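PDB 1FX2: receptor-type adenylate cyclase GRESAG 4.1 from Trypanosoma brucei, which catalyses the conversion of ATP to cyclic AMP and diphosphate through its class III cyclase domain, and could act as a receptor for an unknown ligand. Local coordinates for residues Thr24-Ala29 with Arg100-Gln105; Asp32-Ala37 with Asn130-Arg135; Val38-Arg43 with Leu86-Gly91; Ser70-Val75 with Lys192-Thr197; Glu168-Ala171 with Val176-Thr179. All blocks are in the same frame, centred on the assembly; numbering follows the deposited sequence. Where two conformers were deposited one is given.

How the interactions relate
Interactions 1, 2 and 3 form a continuous cluster: interactions 2 and 3 both use helix 34-51 and lie about 7 Å apart between centres, while interaction 1 lies about 12 Å from interaction 2. Met-34 comes within about 6 Å, side chain to side chain, of Asp-62, which with Asp-19 is predicted to bind magnesium. Residues 130-134 line a pocket holding dithiothreitol, and Leu-86 of interaction 3 belongs to it too. Interaction 5 joins interaction 2 through a salt bridge, Arg-135 NE to Glu-168 OE1 at 3.2 Å. Interaction 4, away from these sites, touches interaction 5 where Val-75 CG2 packs 4.0 Å from Met-178 SD.

Interaction 1: residues Thr24-Ala29 with Arg100-Gln105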
# COMPACT_ATOMS: atom_id res chain seq x y z
N THR A 24 28.53 -6.07 6.64
CA THR A 24 29.92 -5.69 6.45
C THR A 24 30.48 -5.10 7.69
O THR A 24 31.55 -5.42 8.19
CB THR A 24 30.21 -4.60 5.29
OG1 THR A 24 30.56 -5.31 4.13
CG2 THR A 24 31.45 -3.64 5.54
N ALA A 25 29.78 -4.09 8.24
CA ALA A 25 30.32 -3.44 9.38
C ALA A 25 30.39 -4.26 10.62
O ALA A 25 31.30 -4.17 11.44
CB ALA A 25 29.50 -2.17 9.66
N LEU A 26 29.41 -5.14 10.78
CA LEU A 26 29.45 -6.05 11.91
C LEU A 26 30.61 -7.09 11.83
O LEU A 26 31.23 -7.43 12.86
CB LEU A 26 28.10 -6.83 12.05
CG LEU A 26 26.91 -5.92 12.46
CD1 LEU A 26 25.66 -6.83 12.51
CD2 LEU A 26 27.12 -5.32 13.91
N TRP A 27 30.84 -7.64 10.64
CA TRP A 27 31.98 -8.59 10.49
C TRP A 27 33.26 -7.80 10.72
O TRP A 27 34.19 -8.40 11.29
CB TRP A 27 32.02 -9.09 9.05
CG TRP A 27 31.13 -10.33 8.88
CD1 TRP A 27 29.81 -10.36 8.39
CD2 TRP A 27 31.48 -11.70 9.21
NE1 TRP A 27 29.35 -11.70 8.42
CE2 TRP A 27 30.35 -12.51 8.92
CE3 TRP A 27 32.67 -12.31 9.71
CZ2 TRP A 27 30.34 -13.92 9.10
CZ3 TRP A 27 32.68 -13.68 9.88
CH2 TRP A 27 31.51 -14.49 9.58
N ALA A 28 33.34 -6.53 10.33
CA ALA A 28 34.62 -5.80 10.57
C ALA A 28 34.84 -5.56 12.01
O ALA A 28 36.01 -5.68 12.53
CB ALA A 28 34.64 -4.47 9.83
N ALA A 29 33.81 -5.22 12.77
CA ALA A 29 33.93 -4.95 14.19
C ALA A 29 33.98 -6.16 15.09
O ALA A 29 34.68 -6.14 16.11
CB ALA A 29 32.72 -4.07 14.66
N ARG A 100 23.29 0.56 17.83
CA ARG A 100 22.98 1.83 18.46
C ARG A 100 23.99 2.93 18.08
O ARG A 100 23.56 4.02 17.75
CB ARG A 100 22.82 1.64 19.96
CG ARG A 100 21.56 0.86 20.26
CD ARG A 100 21.30 0.73 21.73
NE ARG A 100 22.25 -0.23 22.31
CZ ARG A 100 22.02 -1.00 23.35
NH1 ARG A 100 20.89 -0.89 24.05
NH2 ARG A 100 22.96 -1.88 23.69
N GLU A 101 25.29 2.58 18.09
CA GLU A 101 26.30 3.58 17.70
C GLU A 101 26.08 4.00 16.27
O GLU A 101 26.24 5.19 15.91
CB GLU A 101 27.69 2.99 17.92
CG GLU A 101 28.11 2.86 19.33
CD GLU A 101 29.27 1.85 19.56
OE1 GLU A 101 29.89 1.40 18.55
OE2 GLU A 101 29.58 1.50 20.75
N PHE A 102 25.78 3.05 15.38
CA PHE A 102 25.55 3.41 13.99
C PHE A 102 24.39 4.42 13.91
O PHE A 102 24.45 5.39 13.13
CB PHE A 102 25.17 2.22 13.06
CG PHE A 102 26.16 1.10 13.03
CD1 PHE A 102 25.72 -0.22 12.86
CD2 PHE A 102 27.52 1.34 13.11
CE1 PHE A 102 26.59 -1.28 12.76
CE2 PHE A 102 28.47 0.25 13.02
CZ PHE A 102 27.96 -1.05 12.85
N GLU A 103 23.31 4.21 14.68
CA GLU A 103 22.22 5.19 14.58
C GLU A 103 22.62 6.58 15.03
O GLU A 103 22.25 7.59 14.43
CB GLU A 103 21.05 4.72 15.49
CG GLU A 103 20.39 3.41 15.10
CD GLU A 103 19.26 3.09 16.04
OE1 GLU A 103 18.87 3.96 16.87
OE2 GLU A 103 18.83 1.94 15.97
N GLU A 104 23.37 6.62 16.12
CA GLU A 104 23.81 7.93 16.66
C GLU A 104 24.68 8.64 15.61
O GLU A 104 24.45 9.84 15.29
CB GLU A 104 24.63 7.71 17.89
CG GLU A 104 23.78 7.28 19.05
CD GLU A 104 24.56 6.93 20.32
OE1 GLU A 104 25.13 7.85 20.92
OE2 GLU A 104 24.59 5.72 20.72
N GLN A 105 25.60 7.91 14.96
CA GLN A 105 26.38 8.60 13.93
C GLN A 105 25.55 9.01 12.71
O GLN A 105 25.80 10.06 12.05
CB GLN A 105 27.55 7.68 13.50
CG GLN A 105 28.41 7.42 14.66
CD GLN A 105 29.75 6.76 14.34
OE1 GLN A 105 30.24 6.86 13.22
NE2 GLN A 105 30.40 6.20 15.35
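Phe-102 reaches from helix 94-109 to Ala-25 and Leu-26 of helix 23-29, a small helix-to-helix apolar contact within the class III adenylyl cyclase catalytic domain. The far end of the ring does the touching: CZ lies 3.7 Å from Ala-25 CB, and CE1 lies 4.2 Å from Leu-26 CD2. Both methyl groups approach the ring obliquely. The first torsion of Phe-102 (chi1 -56°) sets CG anti to the carbonyl carbon, and from there the ring stretches out to the opposite helix. Ala-25 offers its methyl directly, whereas Leu-26 bends only its CD2 branch toward the ring. The two backbones stay well separated, with 9.5 Å between Ala-25 CA and Phe-102 CA, a gap spanned by the aromatic side chain. Around this first shell, Leu-26 also packs on Leu-95, Ser-98 and Tyr-99 of helix 94-109 and on Met-34 of helix 34-51. On helix 94-109 itself, the carboxylate of Glu-103 takes hydrogen bonds from Thr-117 and Ala-118 and a salt bridge from Arg-133. No hydrogen bond crosses between the two segments; the backbone of the first is held internally, Ala-29 N donating a hydrogen bond to Ala-25 O at 3.0 Å.

Interaction 2: residues Asp32-Ala37 with Asn130-Arg135. With SO4 (sulfate ion), chain B.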
# COMPACT_ATOMS: atom_id res chain seq x y z
N ASP A 32 35.28 -12.22 15.66
CA ASP A 32 35.29 -13.37 16.52
C ASP A 32 33.87 -13.74 17.05
O ASP A 32 33.65 -14.79 17.60
CB ASP A 32 36.19 -13.08 17.71
CG ASP A 32 37.68 -13.11 17.34
OD1 ASP A 32 38.05 -13.65 16.26
OD2 ASP A 32 38.48 -12.61 18.15
N LEU A 33 32.89 -12.93 16.73
CA LEU A 33 31.49 -13.22 17.18
C LEU A 33 30.63 -13.57 15.97
O LEU A 33 29.72 -14.36 16.11
CB LEU A 33 30.82 -11.99 17.85
CG LEU A 33 31.47 -11.28 19.02
CD1 LEU A 33 30.63 -10.01 19.35
CD2 LEU A 33 31.48 -12.30 20.15
N MET A 34 30.91 -13.00 14.80
CA MET A 34 29.98 -13.20 13.68
C MET A 34 29.85 -14.66 13.18
O MET A 34 28.77 -15.09 12.81
CB MET A 34 30.28 -12.17 12.55
CG MET A 34 29.87 -10.75 12.86
SD MET A 34 28.07 -10.58 13.18
CE MET A 34 27.46 -10.58 11.49
N PRO A 35 30.94 -15.42 13.10
CA PRO A 35 30.70 -16.79 12.65
C PRO A 35 29.66 -17.54 13.45
O PRO A 35 28.76 -18.15 12.90
CB PRO A 35 32.10 -17.45 12.75
CG PRO A 35 33.05 -16.28 12.49
CD PRO A 35 32.39 -15.08 13.24
N ASP A 36 29.74 -17.45 14.78
CA ASP A 36 28.78 -18.17 15.59
C ASP A 36 27.38 -17.48 15.53
O ASP A 36 26.39 -18.20 15.50
CB ASP A 36 29.22 -18.11 17.04
CG ASP A 36 30.38 -19.04 17.36
OD1 ASP A 36 30.75 -19.90 16.58
OD2 ASP A 36 30.91 -18.90 18.48
N ALA A 37 27.37 -16.14 15.42
CA ALA A 37 26.05 -15.49 15.40
C ALA A 37 25.35 -15.81 14.12
O ALA A 37 24.16 -16.09 14.13
CB ALA A 37 26.16 -13.98 15.55
N ASN A 130 17.18 -6.96 20.11
CA ASN A 130 18.23 -7.84 20.66
C ASN A 130 18.90 -8.60 19.52
O ASN A 130 18.23 -9.37 18.79
CB ASN A 130 17.55 -8.93 21.57
CG ASN A 130 18.54 -9.94 22.18
OD1 ASN A 130 19.67 -9.63 22.53
ND2 ASN A 130 18.08 -11.22 22.28
N GLY A 131 20.22 -8.46 19.41
CA GLY A 131 20.98 -9.23 18.47
C GLY A 131 20.93 -8.79 17.03
O GLY A 131 20.74 -7.62 16.73
N LEU A 132 21.21 -9.74 16.11
CA LEU A 132 21.23 -9.39 14.67
C LEU A 132 19.88 -8.84 14.22
O LEU A 132 18.83 -9.42 14.57
CB LEU A 132 21.53 -10.71 13.89
CG LEU A 132 22.89 -11.30 14.16
CD1 LEU A 132 22.92 -12.64 13.38
CD2 LEU A 132 24.08 -10.39 13.74
N ARG A 133 19.89 -7.77 13.45
CA ARG A 133 18.62 -7.19 12.96
C ARG A 133 18.45 -7.57 11.48
O ARG A 133 19.31 -7.21 10.62
CB ARG A 133 18.70 -5.64 13.12
CG ARG A 133 18.74 -5.17 14.56
CD ARG A 133 18.88 -3.66 14.61
NE ARG A 133 18.98 -3.25 16.04
CZ ARG A 133 18.91 -1.96 16.38
NH1 ARG A 133 18.76 -1.02 15.46
NH2 ARG A 133 19.08 -1.63 17.67
N VAL A 134 17.43 -8.33 11.20
CA VAL A 134 17.27 -8.93 9.86
C VAL A 134 16.14 -8.16 9.18
O VAL A 134 15.08 -7.91 9.77
CB VAL A 134 16.79 -10.36 10.07
CG1 VAL A 134 16.51 -11.04 8.70
CG2 VAL A 134 17.91 -11.17 10.75
N ARG A 135 16.46 -7.70 7.95
CA ARG A 135 15.42 -7.08 7.09
C ARG A 135 14.80 -8.14 6.23
O ARG A 135 15.46 -9.11 5.83
CB ARG A 135 16.02 -5.96 6.20
CG ARG A 135 17.16 -6.40 5.35
CD ARG A 135 17.45 -5.23 4.30
NE ARG A 135 18.57 -5.59 3.46
CZ ARG A 135 19.80 -5.28 3.77
NH1 ARG A 135 20.07 -4.58 4.89
NH2 ARG A 135 20.81 -5.65 2.95
S SO4 B . 23.46 -3.11 4.32
O1 SO4 B . 24.76 -2.63 4.70
O2 SO4 B . 23.51 -4.36 3.56
O3 SO4 B . 22.63 -3.23 5.48
O4 SO4 B . 22.85 -2.07 3.45
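Leu-132 carries this contact, forking against Met-34 and Ala-37 where the chain enters strand 134-141 of the cyclase domain's central mixed sheet and faces the start of helix 34-51. Its chi1 of -64° places CG beside the backbone N and sends the two methyls to different partners. CD1 lies 3.7 Å from Ala-37 O and 4.1 Å from Ala-37 CB, while CD2 rests 4.0 Å from Met-34 SD. Met-34 is folded at both chi2 (-60°) and chi3, which swings its thioether across to Leu-132 CD2; the two side chains then cross obliquely, with CE also near CD2. All three residues are buried, and Trp-90, Leu-95 and Ile-20 add further apolar surface round Leu-132. The same segment turns polar groups elsewhere: Asn-130 O and Leu-132 O both hydrogen-bond a dithiothreitol hydroxyl, probably from the crystallisation liquor. Arg-135 starts from the crowded torsion between N and carbonyl, then runs extended to its guanidinium, which binds a sulfate, probably from the same liquor, that Ser-22 N and Arg-228 also hold. Sulfate O2 lies in the guanidinium plane at its edge, though the position of NH2 opposite it is less certain; Arg-135 NH1 gives a fairly straight bond to sulfate O3, 3.0 Å at 160°.

Interaction 3: residues Val38-Arg43 with Leu86-Gly91; sequences VAAHHR and LHHDWG
His-88 presents the outer end of its imidazole to the methyl of Ala-40, so that a loop residue just past helix 71-87 meets the second turn of helix 34-51. The side chain can be followed outward from CB, which lies 3.9 Å from Trp-90 NE1, the indole nitrogen. With chi1 at -176°, CG stands anti to the backbone N and the ring is carried out over the indole face. CD2 comes next and lies 3.4 Å above the plane of the Trp-90 ring, over its centre, whereas Trp-90 CD2 lies in the imidazole plane at its edge; the imidazole thus meets the indole face with its edge. Beyond it NE2 reaches the other segment, 3.9 Å from Ala-40 CB, with CE1 a little farther off. The methyl approaches both rings obliquely, Trp-90 CZ3 standing 4.5 Å from Ala-40 CB. In the catalytic domain of this class III cyclase, the contact joins helix 34-51 to the loop that follows helix 71-87, and the Trp-90 side chain lies about 5 Å from the bound dithiothreitol. The indole is held at its polar end by a hydrogen bond from NE1 to Phe-85 O. The loop is shaped by an Asx turn: Gly-91 N donates to Asp-89 OD1 at 2.8 Å, from 41° out of the carboxylate plane. On the helix, Arg-43 folds its guanidinium back with one face over Ala-39 O and Ala-40 CA, and His-41 ND1 hydrogen-bonds His-42 ND1 at 2.9 Å, where either could be the donor.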
# COMPACT_ATOMS: atom_id res chain seq x y z
N VAL A 38 26.09 -15.80 12.99
CA VAL A 38 25.43 -16.05 11.73
C VAL A 38 25.04 -17.52 11.65
O VAL A 38 24.02 -17.83 11.13
CB VAL A 38 26.24 -15.58 10.48
CG1 VAL A 38 25.44 -15.77 9.18
CG2 VAL A 38 26.56 -14.03 10.63
N ALA A 39 25.89 -18.44 12.15
CA ALA A 39 25.49 -19.83 12.16
C ALA A 39 24.20 -20.03 12.97
O ALA A 39 23.32 -20.77 12.51
CB ALA A 39 26.63 -20.68 12.75
N ALA A 40 24.02 -19.28 14.08
CA ALA A 40 22.78 -19.44 14.85
C ALA A 40 21.59 -18.89 14.02
O ALA A 40 20.49 -19.45 14.07
CB ALA A 40 22.88 -18.75 16.22
N HIS A 41 21.86 -17.76 13.36
CA HIS A 41 20.84 -17.17 12.45
C HIS A 41 20.37 -18.21 11.46
O HIS A 41 19.17 -18.37 11.24
CB HIS A 41 21.51 -15.88 11.78
CG HIS A 41 20.91 -15.45 10.47
ND1 HIS A 41 21.26 -16.06 9.27
CD2 HIS A 41 20.17 -14.37 10.13
CE1 HIS A 41 20.77 -15.34 8.25
NE2 HIS A 41 20.08 -14.32 8.76
N HIS A 42 21.31 -18.88 10.80
CA HIS A 42 20.88 -19.89 9.81
C HIS A 42 20.11 -21.05 10.44
O HIS A 42 19.16 -21.56 9.87
CB HIS A 42 22.11 -20.44 9.09
CG HIS A 42 22.60 -19.62 7.94
ND1 HIS A 42 22.73 -18.25 8.00
CD2 HIS A 42 23.00 -19.97 6.70
CE1 HIS A 42 23.22 -17.79 6.86
NE2 HIS A 42 23.37 -18.81 6.04
N ARG A 43 20.54 -21.50 11.63
CA ARG A 43 19.80 -22.57 12.24
C ARG A 43 18.36 -22.16 12.56
O ARG A 43 17.41 -22.91 12.35
CB ARG A 43 20.53 -23.00 13.52
CG ARG A 43 21.78 -23.73 13.27
CD ARG A 43 22.19 -24.36 14.61
NE ARG A 43 22.47 -23.36 15.67
CZ ARG A 43 23.68 -22.80 15.83
NH1 ARG A 43 24.69 -23.13 15.01
NH2 ARG A 43 23.90 -22.06 16.91
N LEU A 86 14.52 -12.09 18.47
CA LEU A 86 14.45 -11.21 19.64
C LEU A 86 14.62 -12.05 20.92
O LEU A 86 15.29 -11.65 21.89
CB LEU A 86 13.07 -10.52 19.65
CG LEU A 86 12.77 -9.79 20.99
CD1 LEU A 86 13.67 -8.47 21.10
CD2 LEU A 86 11.28 -9.27 20.85
N HIS A 87 14.06 -13.26 20.89
CA HIS A 87 14.10 -14.12 22.09
C HIS A 87 15.40 -14.85 22.29
O HIS A 87 15.77 -15.17 23.43
CB HIS A 87 12.98 -15.14 22.04
CG HIS A 87 11.62 -14.52 21.94
ND1 HIS A 87 10.54 -15.18 21.39
CD2 HIS A 87 11.20 -13.26 22.21
CE1 HIS A 87 9.51 -14.34 21.33
NE2 HIS A 87 9.87 -13.18 21.83
N HIS A 88 16.16 -15.01 21.23
CA HIS A 88 17.43 -15.73 21.29
C HIS A 88 18.48 -15.07 22.19
O HIS A 88 18.62 -13.90 22.19
CB HIS A 88 18.01 -15.85 19.86
CG HIS A 88 19.26 -16.64 19.75
ND1 HIS A 88 19.24 -18.03 19.83
CD2 HIS A 88 20.53 -16.27 19.53
CE1 HIS A 88 20.50 -18.45 19.66
NE2 HIS A 88 21.29 -17.41 19.48
N ASP A 89 19.24 -15.89 22.91
CA ASP A 89 20.35 -15.39 23.73
C ASP A 89 21.60 -15.41 22.84
O ASP A 89 22.18 -16.45 22.51
CB ASP A 89 20.56 -16.29 24.93
CG ASP A 89 21.71 -15.79 25.81
OD1 ASP A 89 22.36 -14.76 25.49
OD2 ASP A 89 21.93 -16.41 26.85
N TRP A 90 21.99 -14.24 22.43
CA TRP A 90 23.16 -14.07 21.55
C TRP A 90 24.48 -14.12 22.30
O TRP A 90 25.54 -14.12 21.65
CB TRP A 90 23.03 -12.71 20.76
CG TRP A 90 21.84 -12.68 19.84
CD1 TRP A 90 20.61 -12.23 20.17
CD2 TRP A 90 21.76 -13.23 18.54
NE1 TRP A 90 19.73 -12.47 19.16
CE2 TRP A 90 20.40 -13.09 18.12
CE3 TRP A 90 22.71 -13.85 17.69
CZ2 TRP A 90 19.95 -13.54 16.87
CZ3 TRP A 90 22.25 -14.31 16.44
CH2 TRP A 90 20.89 -14.14 16.05
N GLY A 91 24.39 -14.09 23.63
CA GLY A 91 25.62 -14.23 24.44
C GLY A 91 26.54 -13.04 24.39
O GLY A 91 27.66 -13.14 24.89

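Interaction 4: residues Ser70-Val75 with Lys192-Thr197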
# COMPACT_ATOMS: atom_id res chain seq x y z
N SER A 70 2.21 -21.09 0.02
CA SER A 70 1.17 -20.42 0.79
C SER A 70 1.60 -19.01 1.18
O SER A 70 2.61 -18.85 1.85
CB SER A 70 0.96 -21.22 2.12
OG SER A 70 0.26 -20.46 3.06
N PRO A 71 0.85 -18.00 0.87
CA PRO A 71 1.24 -16.65 1.26
C PRO A 71 1.20 -16.52 2.78
O PRO A 71 2.09 -15.89 3.38
CB PRO A 71 0.17 -15.78 0.60
CG PRO A 71 -0.30 -16.60 -0.57
CD PRO A 71 -0.31 -17.98 -0.08
N PHE A 72 0.21 -17.11 3.47
CA PHE A 72 0.12 -16.93 4.95
C PHE A 72 1.29 -17.65 5.63
O PHE A 72 1.82 -17.11 6.62
CB PHE A 72 -1.24 -17.45 5.50
CG PHE A 72 -1.51 -17.06 6.94
CD1 PHE A 72 -1.54 -15.74 7.31
CD2 PHE A 72 -1.76 -18.05 7.89
CE1 PHE A 72 -1.84 -15.40 8.65
CE2 PHE A 72 -2.06 -17.68 9.21
CZ PHE A 72 -2.09 -16.40 9.53
N ALA A 73 1.75 -18.78 5.10
CA ALA A 73 2.86 -19.44 5.75
C ALA A 73 4.08 -18.56 5.66
O ALA A 73 4.89 -18.55 6.60
CB ALA A 73 3.12 -20.80 5.07
N ALA A 74 4.28 -17.87 4.55
CA ALA A 74 5.45 -17.02 4.41
C ALA A 74 5.36 -15.86 5.41
O ALA A 74 6.38 -15.44 6.00
CB ALA A 74 5.46 -16.47 3.00
N VAL A 75 4.19 -15.26 5.59
CA VAL A 75 4.01 -14.19 6.51
C VAL A 75 4.23 -14.72 7.92
O VAL A 75 4.91 -14.03 8.76
CB VAL A 75 2.58 -13.62 6.37
CG1 VAL A 75 2.22 -12.70 7.52
CG2 VAL A 75 2.53 -12.89 5.08
N LYS A 192 -7.14 -10.91 9.05
CA LYS A 192 -7.57 -10.56 10.38
C LYS A 192 -6.60 -11.00 11.45
O LYS A 192 -6.68 -10.48 12.57
CB LYS A 192 -8.92 -11.22 10.72
CG LYS A 192 -10.00 -10.64 9.78
CD LYS A 192 -11.39 -11.11 10.14
CE LYS A 192 -12.39 -10.44 9.06
NZ LYS A 192 -13.72 -10.62 9.66
N GLN A 193 -5.73 -11.93 11.10
CA GLN A 193 -4.75 -12.42 12.06
C GLN A 193 -3.45 -11.71 12.05
O GLN A 193 -2.53 -12.09 12.79
CB GLN A 193 -4.45 -13.90 11.82
CG GLN A 193 -5.77 -14.73 11.92
CD GLN A 193 -6.18 -15.00 13.36
OE1 GLN A 193 -6.95 -14.24 13.98
NE2 GLN A 193 -5.65 -16.10 13.92
N ILE A 194 -3.27 -10.71 11.19
CA ILE A 194 -2.01 -9.99 11.18
C ILE A 194 -2.33 -8.51 11.37
O ILE A 194 -3.46 -8.07 11.13
CB ILE A 194 -1.17 -10.20 9.93
CG1 ILE A 194 -1.96 -9.84 8.68
CG2 ILE A 194 -0.68 -11.65 9.86
CD1 ILE A 194 -1.12 -9.84 7.46
N ASP A 195 -1.28 -7.74 11.65
CA ASP A 195 -1.28 -6.35 11.93
C ASP A 195 -0.31 -5.67 10.95
O ASP A 195 0.88 -5.97 11.02
CB ASP A 195 -0.71 -6.26 13.38
CG ASP A 195 -0.66 -4.85 13.97
OD1 ASP A 195 -0.66 -3.79 13.28
OD2 ASP A 195 -0.45 -4.81 15.22
N VAL A 196 -0.84 -4.92 9.99
CA VAL A 196 0.01 -4.16 9.04
C VAL A 196 -0.15 -2.64 9.14
O VAL A 196 -1.21 -2.12 9.57
CB VAL A 196 -0.18 -4.59 7.57
CG1 VAL A 196 0.11 -6.10 7.39
CG2 VAL A 196 -1.58 -4.20 7.05
N THR A 197 0.87 -1.92 8.72
CA THR A 197 0.84 -0.46 8.64
C THR A 197 1.16 -0.10 7.20
O THR A 197 2.19 -0.56 6.63
CB THR A 197 1.86 0.14 9.52
OG1 THR A 197 1.52 -0.20 10.88
CG2 THR A 197 1.89 1.70 9.32
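The first turn of helix 71-87 faces the loop that leads into strand 196-202, the two backbones coming nearest at Val-75 CA and Ile-194 CA, 8.7 Å apart. Ile-194 is the meeting point of the side chains. Its CG2 methyl lies 3.9 Å from Val-75 CG1, where the methyl ends meet head-on, and 4.1 Å from Phe-72 CE1. Toward Phe-72 the methyl sits at the edge of the ring, near its plane, and the two side chains run antiparallel as they pass. Phe-72 arrives there because its chi1 of -169° turns CG to the far side from the backbone N, swinging the ring out from the helix toward the loop. The ring's CZ then touches Gln-193 CB at 4.1 Å. Gln-193 offers little more than that carbon: its chain bends at chi2 (-79°), and the amide is led away, its plane 36° from that of the ring. Leu-186 and Leu-216 widen the apolar patch, Leu-216 packing on both Val-75 and Ile-194. The helix start is secured separately by Ser-70 at the N-cap, whose OG accepts from Ala-73 N at 3.0 Å. Lys-192, at the head of the other segment, instead turns outward to form a salt bridge with Asp-89 of the second subunit. Across the contact itself no hydrogen bond or charge pair forms, which implies that helix 71-87 and the loop leading into strand 196-202 of this cyclase domain meet here through ordinary van der Waals contact between apolar groups.

Interaction 5: residues Glu168-Ala171 with Val176-Thr179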
# COMPACT_ATOMS: atom_id res chain seq x y z
N GLU A 168 12.68 -6.16 -0.18
CA GLU A 168 13.52 -6.39 1.02
C GLU A 168 14.64 -5.38 1.14
O GLU A 168 14.95 -4.95 2.27
CB GLU A 168 14.14 -7.80 0.90
CG GLU A 168 15.01 -8.11 2.15
CD GLU A 168 16.48 -8.17 1.89
OE1 GLU A 168 17.07 -7.28 1.25
OE2 GLU A 168 17.11 -9.05 2.36
N SER A 169 15.22 -4.97 -0.01
CA SER A 169 16.38 -4.10 0.09
C SER A 169 16.13 -2.75 0.71
O SER A 169 17.08 -2.11 1.21
CB SER A 169 17.05 -4.01 -1.29
OG SER A 169 16.33 -3.13 -2.13
N VAL A 170 14.88 -2.26 0.68
CA VAL A 170 14.61 -0.98 1.28
C VAL A 170 14.13 -1.09 2.72
O VAL A 170 13.90 -0.05 3.37
CB VAL A 170 13.56 -0.17 0.49
CG1 VAL A 170 14.15 0.04 -0.95
CG2 VAL A 170 12.14 -0.74 0.47
N ALA A 171 13.95 -2.31 3.22
CA ALA A 171 13.56 -2.44 4.61
C ALA A 171 14.68 -2.21 5.60
O ALA A 171 15.84 -2.47 5.30
CB ALA A 171 13.00 -3.89 4.85
N VAL A 176 9.75 -5.95 8.45
CA VAL A 176 9.26 -6.87 7.42
C VAL A 176 8.31 -6.08 6.53
O VAL A 176 7.33 -5.48 7.01
CB VAL A 176 8.44 -8.04 8.05
CG1 VAL A 176 7.87 -8.96 6.91
CG2 VAL A 176 9.40 -8.88 9.00
N LEU A 177 8.65 -5.99 5.23
CA LEU A 177 7.78 -5.33 4.26
C LEU A 177 7.15 -6.35 3.34
O LEU A 177 7.79 -7.36 2.95
CB LEU A 177 8.62 -4.41 3.35
CG LEU A 177 9.29 -3.26 4.15
CD1 LEU A 177 10.11 -2.37 3.12
CD2 LEU A 177 8.32 -2.39 4.95
N MET A 178 5.89 -6.12 3.02
CA MET A 178 5.16 -6.96 2.08
C MET A 178 4.61 -6.04 0.99
O MET A 178 4.12 -4.93 1.29
CB MET A 178 3.95 -7.64 2.76
CG MET A 178 4.19 -8.52 4.04
SD MET A 178 2.56 -8.86 4.87
CE MET A 178 1.78 -8.81 3.58
N THR A 179 4.63 -6.49 -0.25
CA THR A 179 3.97 -5.67 -1.28
C THR A 179 2.46 -5.81 -1.11
O THR A 179 1.96 -6.76 -0.48
CB THR A 179 4.32 -6.21 -2.71
OG1 THR A 179 3.91 -7.61 -2.73
CG2 THR A 179 5.86 -6.13 -2.93
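Leu-177 joins strand 176-179 to the turn that ends helix 159-169, meeting Val-170 and Ala-171 there. The strand begins with Val-176, whose CB is directed away from this turn; its side chain packs on Ala-78 and Gln-82 of helix 71-87. Leu-177 then points the other way, into the turn. With CG turned away from the carbonyl carbon (chi1 -64°), CD1 projects toward two partners, 3.7 Å from Ala-171 CB and 3.7 Å from Val-170 CG2. CG is close as well, 3.8 Å from Ala-171 CB, so the alanine methyl fits against the branch point of the leucine. Val-170 and Leu-177 cross at about a right angle, while Thr-167 and Leu-227 also touch Leu-177. A backbone hydrogen bond from Ala-171 N to Glu-168 O, 3.0 Å, closes the turn. Met-178 follows with its side chain packed on Ile-138 of the neighbouring strand, away from the turn. Thr-179 closes the strand and serves as the N-cap of helix 180-184, its OG1 accepting from Ala-182 N and also hydrogen-bonded to His-139 ND1. Strand 176-179 runs parallel to strand 134-141, and helix 159-169 lies between them in the chain, so the buried leucine fastens the helix-to-strand return of a beta-alpha-beta crossover in the class III cyclase catalytic domain.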